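Local coordinates for protein muramidase (Sodiomyces alcalophilus, PDB 6ZM8) that probably hydrolyses the beta-1,4 linkages of bacterial peptidoglycan, as a fungal lysozyme of glycoside hydrolase family 25, at residues 66-69 with 73-76; 92-97 with 114-119; 28-31 with 36-39; 47-50 with 55-58. All coordinates share one frame; numbering follows the deposited sequence. Where two conformers were deposited one is given.

Interaction 1 (66-69 with 73-76); sequences ASSG and ARYF
G69 and A73 are joined across the opening turn of helix 69-78, which packs on the outside of the modified α/β barrel of this family 25 muramidase. The only hydrogen bond between 66-69 and 73-76 belongs to the backbone: A73 N donates to G69 O over 2.9 Å, the i to i+4 pattern of an α-helix. It is fairly straight, at 157° about the hydrogen.

Polar capping precedes this turn. S68 occupies the N-cap, with OG swung between its backbone N and carbonyl carbon (chi1 70°), from where it caps A71 N. One residue earlier, S67 OG bonds to Q72 NE2 in one of its two conformers, but the capping of the helix falls to S68.

Packing between the segments is light. R74 reaches back along the helix, kinked at chi3 (-77°), and brings NH2 to 4.5 Å from S68 OG, too long for a hydrogen bond; the hydroxyl meets the guanidinium obliquely. Helix 110-128 covers this flank, with D119 against S68, F120 and T123 against A73, and I127 against R74. Close to the helical bond itself, the methyl carbon CB of A73 lies 3.5 Å from G69 O.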
loop_
_atom_site.group_PDB
_atom_site.type_symbol
_atom_site.label_atom_id
_atom_site.label_comp_id
_atom_site.label_asym_id
_atom_site.label_seq_id
_atom_site.Cartn_x
_atom_site.Cartn_y
_atom_site.Cartn_z
ATOM N N ALA A 66 2.613 16.892 -8.084
ATOM C CA ALA A 66 3.569 17.671 -7.271
ATOM C C ALA A 66 5.007 17.445 -7.679
ATOM O O ALA A 66 5.848 18.338 -7.500
ATOM C CB ALA A 66 3.418 17.293 -5.815
ATOM N N SER A 67 5.334 16.284 -8.212
ATOM C CA SER A 67 6.719 15.919 -8.520
ATOM C C SER A 67 6.656 14.602 -9.252
ATOM O O SER A 67 5.561 13.999 -9.310
ATOM C CB SER A 67 7.563 15.832 -7.242
ATOM O OG SER A 67 6.890 15.079 -6.229
ATOM N N SER A 68 7.791 14.169 -9.788
ATOM C CA SER A 68 7.830 12.939 -10.559
ATOM C C SER A 68 7.565 11.708 -9.671
ATOM O O SER A 68 7.788 11.707 -8.458
ATOM C CB SER A 68 9.171 12.792 -11.242
ATOM O OG SER A 68 10.178 12.520 -10.298
ATOM N N GLY A 69 7.195 10.626 -10.375
ATOM C CA GLY A 69 7.064 9.357 -9.684
ATOM C C GLY A 69 8.409 8.896 -9.107
ATOM O O GLY A 69 8.460 8.329 -8.015
ATOM N N ALA A 73 9.251 7.923 -5.291
ATOM C CA ALA A 73 9.764 6.612 -4.917
ATOM C C ALA A 73 11.049 6.735 -4.104
ATOM O O ALA A 73 11.240 5.992 -3.133
ATOM C CB ALA A 73 10.013 5.777 -6.169
ATOM N N ARG A 74 11.941 7.653 -4.491
ATOM C CA ARG A 74 13.170 7.864 -3.718
ATOM C C ARG A 74 12.837 8.348 -2.315
ATOM O O ARG A 74 13.451 7.901 -1.325
ATOM C CB ARG A 74 14.091 8.893 -4.398
ATOM C CG ARG A 74 14.819 8.377 -5.606
ATOM C CD ARG A 74 15.836 9.377 -6.175
ATOM N NE ARG A 74 15.206 10.446 -6.946
ATOM C CZ ARG A 74 14.898 10.405 -8.286
ATOM N NH1 ARG A 74 15.119 9.256 -8.915
ATOM N NH2 ARG A 74 14.296 11.400 -8.873
ATOM N N TYR A 75 11.931 9.307 -2.193
ATOM C CA TYR A 75 11.572 9.851 -0.877
ATOM C C TYR A 75 10.978 8.752 0.006
ATOM O O TYR A 75 11.335 8.605 1.176
ATOM C CB TYR A 75 10.595 11.007 -1.068
ATOM C CG TYR A 75 10.249 11.726 0.205
ATOM C CD1 TYR A 75 11.179 12.468 0.880
ATOM C CD2 TYR A 75 8.969 11.690 0.731
ATOM C CE1 TYR A 75 10.862 13.185 2.040
ATOM C CE2 TYR A 75 8.625 12.380 1.881
ATOM C CZ TYR A 75 9.563 13.148 2.519
ATOM O OH TYR A 75 9.184 13.862 3.620
ATOM N N PHE A 76 10.048 7.982 -0.552
ATOM C CA PHE A 76 9.436 6.872 0.181
ATOM C C PHE A 76 10.479 5.847 0.621
ATOM O O PHE A 76 10.530 5.460 1.800
ATOM C CB PHE A 76 8.385 6.238 -0.732
ATOM C CG PHE A 76 7.743 5.002 -0.184
ATOM C CD1 PHE A 76 7.154 4.962 1.084
ATOM C CD2 PHE A 76 7.632 3.864 -0.996
ATOM C CE1 PHE A 76 6.476 3.828 1.509
ATOM C CE2 PHE A 76 6.940 2.740 -0.563
ATOM C CZ PHE A 76 6.354 2.724 0.691
#

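Interaction 2 (92-97 with 114-119); sequences GALDIE and VNWIED
L94 and I96 of segment 92-97 project onto W116 and I117 of helix 110-128, in a wholly buried apolar contact. L94 comes first and divides its two methyls between neighbouring helix residues. With CG anti to the backbone N (chi1 176°), its CD1 approaches the six-membered part of the W116 indole at the edge, near the ring plane, 4.2 Å from CZ3. Its other branch, CD2, turns to I117 and lies 4.1 Å from CG2 of that residue.

At D95 the side chain leaves the opposite surface of the strand and packs on Y59 and F61 of strand 55-61. I96 returns to the helix side. Its CG1 branch meets the extended end of I117, with CG1 of I96 4.1 Å from I117 CD1. I117 therefore straddles L94 and I96: chi1 of -63° sets CG1 anti to the carbonyl carbon and carries CD1 to I96, while the shorter CG2 branch serves L94. W140 and I134 also border I96, and W141 and T145 close around I117, so the helix-sheet layer is continuous with helix 138-145.

Side chains thus alternate between the inside and the outside of the sheet, and the outward aliphatic ones are covered by the crossover helix that leads on to parallel strand 133-136, as in the β-α-β unit of an α/β barrel.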
loop_
_atom_site.group_PDB
_atom_site.type_symbol
_atom_site.label_atom_id
_atom_site.label_comp_id
_atom_site.label_asym_id
_atom_site.label_seq_id
_atom_site.Cartn_x
_atom_site.Cartn_y
_atom_site.Cartn_z
ATOM N N GLY A 92 6.839 -2.126 -0.147
ATOM C CA GLY A 92 6.091 -0.900 0.064
ATOM C C GLY A 92 4.903 -0.818 -0.899
ATOM O O GLY A 92 4.935 -1.364 -2.018
ATOM N N ALA A 93 3.884 -0.079 -0.461
ATOM C CA ALA A 93 2.687 0.124 -1.261
ATOM C C ALA A 93 2.566 1.572 -1.711
ATOM O O ALA A 93 2.776 2.527 -0.939
ATOM C CB ALA A 93 1.434 -0.253 -0.480
ATOM N N LEU A 94 2.182 1.728 -2.987
ATOM C CA LEU A 94 1.832 3.005 -3.588
ATOM C C LEU A 94 0.317 3.190 -3.423
ATOM O O LEU A 94 -0.463 2.461 -4.044
ATOM C CB LEU A 94 2.203 2.995 -5.063
ATOM C CG LEU A 94 1.803 4.258 -5.826
ATOM C CD1 LEU A 94 2.538 5.491 -5.303
ATOM C CD2 LEU A 94 2.062 4.074 -7.308
ATOM N N ASP A 95 -0.081 4.175 -2.602
ATOM C CA ASP A 95 -1.498 4.516 -2.407
ATOM C C ASP A 95 -1.818 5.603 -3.430
ATOM O O ASP A 95 -1.445 6.784 -3.250
ATOM C CB ASP A 95 -1.671 4.965 -0.964
ATOM C CG ASP A 95 -3.027 5.499 -0.614
ATOM O OD1 ASP A 95 -3.880 5.586 -1.520
ATOM O OD2 ASP A 95 -3.227 5.838 0.570
ATOM N N ILE A 96 -2.448 5.175 -4.520
ATOM C CA ILE A 96 -2.705 6.008 -5.689
ATOM C C ILE A 96 -4.234 6.065 -5.887
ATOM O O ILE A 96 -4.863 5.080 -6.315
ATOM C CB ILE A 96 -1.886 5.544 -6.912
ATOM C CG1 ILE A 96 -2.186 6.369 -8.151
ATOM C CG2 ILE A 96 -2.049 4.063 -7.242
ATOM C CD1 ILE A 96 -1.812 7.821 -8.069
ATOM N N GLU A 97 -4.813 7.187 -5.484
ATOM C CA GLU A 97 -6.249 7.294 -5.335
ATOM C C GLU A 97 -6.667 8.766 -5.472
ATOM O O GLU A 97 -5.869 9.646 -5.761
ATOM C CB GLU A 97 -6.691 6.743 -3.960
ATOM C CG GLU A 97 -6.154 7.574 -2.807
ATOM C CD GLU A 97 -6.755 7.124 -1.476
ATOM O OE1 GLU A 97 -7.842 7.645 -1.117
ATOM O OE2 GLU A 97 -6.150 6.319 -0.773
ATOM N N VAL A 114 -0.428 6.929 -16.140
ATOM C CA VAL A 114 0.250 5.642 -16.291
ATOM C C VAL A 114 1.760 5.846 -16.286
ATOM O O VAL A 114 2.491 5.095 -15.625
ATOM C CB VAL A 114 -0.237 4.938 -17.562
ATOM C CG1 VAL A 114 0.634 3.732 -17.915
ATOM C CG2 VAL A 114 -1.690 4.506 -17.416
ATOM N N ASN A 115 2.265 6.853 -17.011
ATOM C CA ASN A 115 3.696 7.082 -17.018
ATOM C C ASN A 115 4.220 7.442 -15.620
ATOM O O ASN A 115 5.338 7.031 -15.264
ATOM C CB ASN A 115 4.067 8.221 -17.991
ATOM C CG ASN A 115 3.846 7.879 -19.446
ATOM O OD1 ASN A 115 3.607 6.728 -19.805
ATOM N ND2 ASN A 115 3.939 8.910 -20.271
ATOM N N TRP A 116 3.470 8.218 -14.865
ATOM C CA TRP A 116 3.886 8.608 -13.526
ATOM C C TRP A 116 4.018 7.371 -12.633
ATOM O O TRP A 116 4.998 7.185 -11.920
ATOM C CB TRP A 116 2.866 9.617 -12.953
ATOM C CG TRP A 116 3.288 10.234 -11.671
ATOM C CD1 TRP A 116 3.872 11.462 -11.553
ATOM C CD2 TRP A 116 3.231 9.670 -10.351
ATOM N NE1 TRP A 116 4.184 11.703 -10.225
ATOM C CE2 TRP A 116 3.814 10.629 -9.481
ATOM C CE3 TRP A 116 2.739 8.487 -9.795
ATOM C CZ2 TRP A 116 3.936 10.411 -8.110
ATOM C CZ3 TRP A 116 2.865 8.258 -8.431
ATOM C CH2 TRP A 116 3.476 9.216 -7.611
ATOM N N ILE A 117 2.981 6.532 -12.677
ATOM C CA ILE A 117 2.988 5.285 -11.885
ATOM C C ILE A 117 4.164 4.407 -12.326
ATOM O O ILE A 117 4.855 3.841 -11.483
ATOM C CB ILE A 117 1.634 4.577 -11.998
ATOM C CG1 ILE A 117 0.515 5.458 -11.414
ATOM C CG2 ILE A 117 1.687 3.217 -11.299
ATOM C CD1 ILE A 117 -0.882 5.010 -11.821
ATOM N N GLU A 118 4.378 4.277 -13.649
ATOM C CA GLU A 118 5.512 3.495 -14.140
ATOM C C GLU A 118 6.821 4.020 -13.571
ATOM O O GLU A 118 7.711 3.254 -13.181
ATOM C CB GLU A 118 5.509 3.523 -15.665
ATOM C CG GLU A 118 6.652 2.706 -16.283
ATOM C CD GLU A 118 6.529 1.225 -16.016
ATOM O OE1 GLU A 118 5.544 0.615 -16.457
ATOM O OE2 GLU A 118 7.354 0.695 -15.268
ATOM N N ASP A 119 6.981 5.348 -13.552
ATOM C CA ASP A 119 8.206 5.934 -13.027
ATOM C C ASP A 119 8.368 5.590 -11.534
ATOM O O ASP A 119 9.463 5.235 -11.078
ATOM C CB ASP A 119 8.182 7.445 -13.274
ATOM C CG ASP A 119 9.512 8.138 -13.123
ATOM O OD1 ASP A 119 10.551 7.513 -13.298
ATOM O OD2 ASP A 119 9.460 9.382 -12.869
#

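Interaction 3 (28-31 with 36-39); sequences YIKA and TFKS
A β hairpin, formed by strand 26-33 and the short antiparallel strand 37-38, sets K30 and A31 against F37, K38 and S39. Its backbone link is S39 N to A31 O, 2.9 Å long and 162° at the hydrogen. The same oxygen takes a second, weaker approach from the CA-H of K38, whose CA is 3.3 Å away, so A31 O sits against the chain just where strand 37-38 ends.

S39 also reaches the preceding carbonyl. Its CB packs 3.5 Å from K30 O, and a water bridges what the side chain does not span: the water donates to K30 O at 2.8 Å and accepts from S39 OG at 2.7 Å. Because that hydroxyl spends its proton on the water, it can at the same time accept from A41 N and cap the turn leading into helix 42-51.

On one side of the hairpin, K30 and F37 cross at about a right angle. The lysine is fully extended, and CE comes 3.9 Å from F37 CE1, obliquely to the ring; NZ continues past to form a salt bridge with E33. In one of its two conformers K38 sends its amine to Y75 OH of helix 69-78 instead.

Beyond the hairpin, K30 bonds through its backbone to I7 of strand 2-7. The short return strand is thus a β-hairpin extension on one strand of the barrel sheet, placed just before the next barrel helix.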
loop_
_atom_site.group_PDB
_atom_site.type_symbol
_atom_site.label_atom_id
_atom_site.label_comp_id
_atom_site.label_asym_id
_atom_site.label_seq_id
_atom_site.Cartn_x
_atom_site.Cartn_y
_atom_site.Cartn_z
ATOM N N TYR A 28 0.009 -2.562 7.335
ATOM C CA TYR A 28 0.608 -1.499 6.524
ATOM C C TYR A 28 0.490 -0.178 7.273
ATOM O O TYR A 28 -0.532 0.118 7.885
ATOM C CB TYR A 28 -0.052 -1.385 5.134
ATOM C CG TYR A 28 0.640 -2.169 4.049
ATOM C CD1 TYR A 28 1.860 -1.740 3.555
ATOM C CD2 TYR A 28 0.081 -3.319 3.506
ATOM C CE1 TYR A 28 2.523 -2.429 2.536
ATOM C CE2 TYR A 28 0.728 -4.019 2.476
ATOM C CZ TYR A 28 1.952 -3.568 2.002
ATOM O OH TYR A 28 2.552 -4.304 1.012
ATOM N N ILE A 29 1.554 0.624 7.172
ATOM C CA ILE A 29 1.717 1.819 8.003
ATOM C C ILE A 29 2.105 2.978 7.096
ATOM O O ILE A 29 3.063 2.884 6.327
ATOM C CB ILE A 29 2.806 1.582 9.063
ATOM C CG1 ILE A 29 2.433 0.390 9.952
ATOM C CG2 ILE A 29 3.024 2.838 9.899
ATOM C CD1 ILE A 29 3.579 -0.109 10.823
ATOM N N LYS A 30 1.393 4.107 7.199
ATOM C CA LYS A 30 1.732 5.236 6.340
ATOM C C LYS A 30 3.113 5.764 6.689
ATOM O O LYS A 30 3.403 6.082 7.863
ATOM C CB LYS A 30 0.739 6.375 6.501
ATOM C CG LYS A 30 1.001 7.518 5.507
ATOM C CD LYS A 30 -0.096 8.552 5.497
ATOM C CE LYS A 30 0.237 9.707 4.560
ATOM N NZ LYS A 30 -0.862 10.673 4.508
ATOM N N ALA A 31 3.965 5.920 5.670
ATOM C CA ALA A 31 5.286 6.518 5.840
ATOM C C ALA A 31 5.300 7.937 5.310
ATOM O O ALA A 31 5.758 8.860 6.053
ATOM C CB ALA A 31 6.371 5.694 5.177
ATOM N N THR A 36 7.471 15.793 0.826
ATOM C CA THR A 36 7.646 16.754 1.997
ATOM C C THR A 36 7.044 16.149 3.273
ATOM O O THR A 36 7.336 16.711 4.348
ATOM C CB THR A 36 7.062 18.177 1.699
ATOM O OG1 THR A 36 5.663 17.874 1.390
ATOM C CG2 THR A 36 7.582 18.864 0.422
ATOM N N PHE A 37 6.220 15.124 3.224
ATOM C CA PHE A 37 5.487 14.656 4.404
ATOM C C PHE A 37 6.028 13.296 4.831
ATOM O O PHE A 37 5.962 12.333 4.037
ATOM C CB PHE A 37 4.002 14.562 4.072
ATOM C CG PHE A 37 3.157 14.100 5.233
ATOM C CD1 PHE A 37 3.011 12.766 5.560
ATOM C CD2 PHE A 37 2.504 15.044 5.994
ATOM C CE1 PHE A 37 2.237 12.413 6.626
ATOM C CE2 PHE A 37 1.678 14.674 7.033
ATOM C CZ PHE A 37 1.567 13.365 7.395
ATOM N N LYS A 38 6.458 13.216 6.079
ATOM C CA LYS A 38 6.830 11.959 6.719
ATOM C C LYS A 38 5.947 11.836 7.948
ATOM O O LYS A 38 5.978 12.743 8.827
ATOM C CB LYS A 38 8.303 11.957 7.133
ATOM C CG LYS A 38 9.284 12.209 6.002
ATOM C CD LYS A 38 10.694 12.619 6.448
ATOM C CE LYS A 38 11.558 13.305 5.397
ATOM N NZ LYS A 38 11.186 14.727 5.126
ATOM N N SER A 39 5.164 10.785 8.069
ATOM C CA SER A 39 4.285 10.628 9.216
ATOM C C SER A 39 5.072 10.593 10.515
ATOM O O SER A 39 5.972 9.766 10.701
ATOM C CB SER A 39 3.535 9.312 9.096
ATOM O OG SER A 39 2.837 9.098 10.316
HETATM O O HOH W 1 1.856 6.599 10.097
#

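Interaction 4 (47-50 with 55-58); sequences TGAT and IRGA
A side-chain hydrogen bond links R56 to T50, with the threonine hydroxyl lying at the edge of the guanidinium. R56 NE donates to T50 OG1 over 2.8 Å at 162°, and the oxygen lies only 3° out of the guanidinium plane; NH2 adds a weak second bond to the same atom at 3.3 Å. Both conformations favour this grip. In T50, OG1 stands anti to the carbonyl carbon, from where it also bonds back to Y46 O one helical turn earlier, while CG2 passes 4.0 Å from R56 NH2. In R56, CG lies between the backbone N and the carbonyl carbon, and a bend at chi2 (-82°) folds the chain over so that NE faces the helix. Nearer the backbone, the methyl CB of A49 rests 4.0 Å from R56 CB.

These residues join helix 42-51 to strand 55-61, the last two elements of a β-α-β crossover that starts in parallel strand 26-33. V27 of that strand touches both A49 and R56. The guanidinium is held at a second corner too, NH1 donating to T89 OG1, which probably restricts its rotation.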
loop_
_atom_site.group_PDB
_atom_site.type_symbol
_atom_site.label_atom_id
_atom_site.label_comp_id
_atom_site.label_asym_id
_atom_site.label_seq_id
_atom_site.Cartn_x
_atom_site.Cartn_y
_atom_site.Cartn_z
ATOM N N THR A 47 7.922 0.156 14.733
ATOM C CA THR A 47 8.601 -0.518 15.849
ATOM C C THR A 47 7.642 -1.400 16.638
ATOM O O THR A 47 7.996 -2.546 16.950
ATOM C CB THR A 47 9.293 0.511 16.730
ATOM O OG1 THR A 47 10.253 1.248 15.992
ATOM C CG2 THR A 47 9.948 -0.089 17.927
ATOM N N GLY A 48 6.462 -0.891 16.958
ATOM C CA GLY A 48 5.498 -1.704 17.704
ATOM C C GLY A 48 5.107 -2.960 16.937
ATOM O O GLY A 48 4.981 -4.054 17.488
ATOM N N ALA A 49 4.916 -2.805 15.622
ATOM C CA ALA A 49 4.589 -3.981 14.799
ATOM C C ALA A 49 5.721 -5.002 14.872
ATOM O O ALA A 49 5.506 -6.206 15.046
ATOM C CB ALA A 49 4.338 -3.525 13.372
ATOM N N THR A 50 6.953 -4.518 14.691
ATOM C CA THR A 50 8.122 -5.394 14.680
ATOM C C THR A 50 8.197 -6.198 15.989
ATOM O O THR A 50 8.438 -7.402 15.984
ATOM C CB THR A 50 9.398 -4.592 14.475
ATOM O OG1 THR A 50 9.300 -3.820 13.269
ATOM C CG2 THR A 50 10.612 -5.497 14.356
ATOM N N ILE A 55 4.202 -9.143 10.481
ATOM C CA ILE A 55 4.702 -8.849 9.143
ATOM C C ILE A 55 4.195 -7.420 8.827
ATOM O O ILE A 55 3.030 -7.115 9.104
ATOM C CB ILE A 55 4.201 -9.912 8.155
ATOM C CG1 ILE A 55 4.833 -11.269 8.505
ATOM C CG2 ILE A 55 4.474 -9.513 6.732
ATOM C CD1 ILE A 55 4.288 -12.459 7.762
ATOM N N ARG A 56 5.062 -6.546 8.347
ATOM C CA ARG A 56 4.671 -5.139 8.214
ATOM C C ARG A 56 5.270 -4.541 6.969
ATOM O O ARG A 56 6.348 -4.941 6.513
ATOM C CB ARG A 56 5.001 -4.305 9.461
ATOM C CG ARG A 56 6.479 -4.103 9.751
ATOM C CD ARG A 56 7.137 -5.274 10.487
ATOM N NE ARG A 56 8.510 -4.987 10.863
ATOM C CZ ARG A 56 9.565 -5.062 10.050
ATOM N NH1 ARG A 56 9.432 -5.539 8.818
ATOM N NH2 ARG A 56 10.745 -4.678 10.477
ATOM N N GLY A 57 4.583 -3.533 6.453
ATOM C CA GLY A 57 5.087 -2.727 5.368
ATOM C C GLY A 57 4.672 -1.279 5.552
ATOM O O GLY A 57 3.874 -0.946 6.431
ATOM N N ALA A 58 5.205 -0.452 4.660
ATOM C CA ALA A 58 4.929 0.967 4.637
ATOM C C ALA A 58 4.148 1.327 3.387
ATOM O O ALA A 58 4.235 0.612 2.366
ATOM C CB ALA A 58 6.238 1.738 4.638
#

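In the fold
Along the chain the four contacts follow in series, none nesting or crossing. Interaction 3 comes first, closing a hairpin turn on strand 26-33. Interaction 4 next closes the short connection from helix 42-51 into strand 55-61, which pairs with strand 26-33 through I29 N and G57 O. Interaction 1 then lies within the start of helix 69-78, and interaction 2 closes the longest loop, from strand 93-95 to helix 110-128. A93 N bonds to A58 O, so interactions 2, 3 and 4 share one barrel sheet. On the outside, W116 NE1 donates to S67 O, tying interaction 1 to interaction 2, while F76 packs on A31 of interaction 3.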